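Local coordinates for conserved hypothetical protein (Caulobacter vibrioides, PDB 1XFJ) that probably acts as a purine nucleoside phosphorylase of the YfiH/LACC1 family, splitting nucleosides such as inosine with phosphate and perhaps deaminating adenosine, at residues 119-124 / 156-161. Numbering follows the deposited sequence.
Sequences LVDPEA and PANITG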
# COMPACT_ATOMS: atom_id res chain seq x y z
N LEU A 119 8.85 -0.93 -2.67
CA LEU A 119 10.18 -0.41 -2.95
C LEU A 119 11.21 -1.52 -3.00
O LEU A 119 11.03 -2.58 -2.39
CB LEU A 119 10.60 0.58 -1.87
CG LEU A 119 9.68 1.76 -1.57
CD1 LEU A 119 8.70 1.35 -0.47
CD2 LEU A 119 10.51 2.95 -1.10
N VAL A 120 12.31 -1.27 -3.69
CA VAL A 120 13.37 -2.26 -3.80
C VAL A 120 14.69 -1.65 -4.23
O VAL A 120 14.73 -0.71 -5.02
CB VAL A 120 12.99 -3.35 -4.83
CG1 VAL A 120 12.67 -2.71 -6.17
CG2 VAL A 120 14.13 -4.35 -5.00
N ASP A 121 15.78 -2.18 -3.67
CA ASP A 121 17.12 -1.76 -4.06
C ASP A 121 17.62 -3.06 -4.68
O ASP A 121 17.97 -4.00 -3.96
CB ASP A 121 17.98 -1.41 -2.85
CG ASP A 121 19.40 -1.04 -3.25
OD1 ASP A 121 19.87 -1.58 -4.28
OD2 ASP A 121 20.05 -0.25 -2.55
N PRO A 122 17.65 -3.14 -6.02
CA PRO A 122 18.10 -4.34 -6.74
C PRO A 122 19.56 -4.75 -6.57
O PRO A 122 19.94 -5.86 -6.94
CB PRO A 122 17.73 -4.01 -8.19
CG PRO A 122 17.92 -2.54 -8.26
CD PRO A 122 17.28 -2.07 -6.96
N GLU A 123 20.38 -3.86 -6.02
CA GLU A 123 21.79 -4.18 -5.81
C GLU A 123 22.03 -4.73 -4.41
O GLU A 123 22.69 -5.75 -4.24
CB GLU A 123 22.66 -2.94 -6.04
CG GLU A 123 24.15 -3.14 -5.72
CD GLU A 123 24.73 -4.39 -6.38
OE1 GLU A 123 24.43 -4.63 -7.56
OE2 GLU A 123 25.49 -5.11 -5.71
N ALA A 124 21.48 -4.04 -3.42
CA ALA A 124 21.63 -4.48 -2.04
C ALA A 124 20.68 -5.64 -1.76
O ALA A 124 20.81 -6.33 -0.76
CB ALA A 124 21.32 -3.32 -1.09
N PRO A 156 19.55 5.09 -1.09
CA PRO A 156 18.43 5.84 -1.65
C PRO A 156 18.49 5.97 -3.17
O PRO A 156 17.54 5.64 -3.88
CB PRO A 156 18.54 7.20 -0.96
CG PRO A 156 19.07 6.83 0.39
CD PRO A 156 20.14 5.80 0.06
N ALA A 157 19.62 6.45 -3.68
CA ALA A 157 19.80 6.66 -5.11
C ALA A 157 19.70 5.40 -5.98
O ALA A 157 19.76 5.50 -7.20
CB ALA A 157 21.14 7.35 -5.37
N ASN A 158 19.54 4.24 -5.36
CA ASN A 158 19.43 3.01 -6.14
C ASN A 158 18.09 2.32 -5.91
O ASN A 158 17.87 1.20 -6.36
CB ASN A 158 20.56 2.05 -5.79
CG ASN A 158 20.92 1.14 -6.95
OD1 ASN A 158 21.39 1.61 -7.99
ND2 ASN A 158 20.71 -0.16 -6.78
N ILE A 159 17.19 2.99 -5.20
CA ILE A 159 15.88 2.43 -4.90
C ILE A 159 14.81 2.77 -5.93
O ILE A 159 14.77 3.88 -6.45
CB ILE A 159 15.38 2.91 -3.50
CG1 ILE A 159 16.24 2.30 -2.40
CG2 ILE A 159 13.91 2.54 -3.31
CD1 ILE A 159 15.98 2.89 -1.02
N THR A 160 13.96 1.79 -6.22
CA THR A 160 12.84 1.99 -7.14
C THR A 160 11.60 1.90 -6.25
O THR A 160 11.50 1.00 -5.41
CB THR A 160 12.77 0.90 -8.23
OG1 THR A 160 13.87 1.07 -9.14
CG2 THR A 160 11.47 1.00 -9.02
N GLY A 161 10.68 2.84 -6.41
CA GLY A 161 9.47 2.85 -5.61
C GLY A 161 8.24 3.06 -6.46
O GLY A 161 8.19 3.98 -7.28
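L119 faces G161 as an antiparallel non-hydrogen-bonded pair, their CA atoms 4.3 Å apart. Their strands, 115-121 and 160-163, are neighbours inside a mixed sheet: L119 also bonds to A128 of strand 126-132, and G161 to R221 of strand 221-224. With chi1 at -54° L119 CG stands beside the backbone N, over the glycine's CA, and the CD2 methyl reaches I159 CG2 at 4.1 Å; the two aliphatic chains meet at a slant, and M149 of helix 141-151 packs against both. One residue on, V120 and T160 form the hydrogen-bonded pair. V120 N donates to T160 O (3.0 Å) and T160 N returns to V120 O (2.9 Å). V120 O also receives a CA-H...O contact from I159. The V120 and T160 side chains run side by side on the sheet face opposite L119, where L14 of helix 12-15 touches both.

At D121 the pairing passes from backbone to side chain. CG is anti to the backbone N (chi1 177°), which swings the carboxylate across N158. N158 ND2 donates to D121 OD1 at 3.0 Å, with D121 OD1 lying in the amide plane of N158 but the donor well out of the carboxylate plane, as fits planes turned 53° apart. E123 N reaches the same oxygen nearly along its C-O axis, closing an Asx turn, and A124 N meets it from the opposite face of the carboxylate to N158 ND2, steeply out of its plane. P122 CD rests 3.4 Å from N158 O, and E123 CB lies against N158 ND2.

Three N-H donors thus grip D121 OD1, while OD2 accepts from S155 N just ahead of 156-161. This largely buried carboxylate ties the turn leaving strand 115-121 to the 3-10 segment entering strand 160-163; the converging N-H groups would probably stabilise its negative charge.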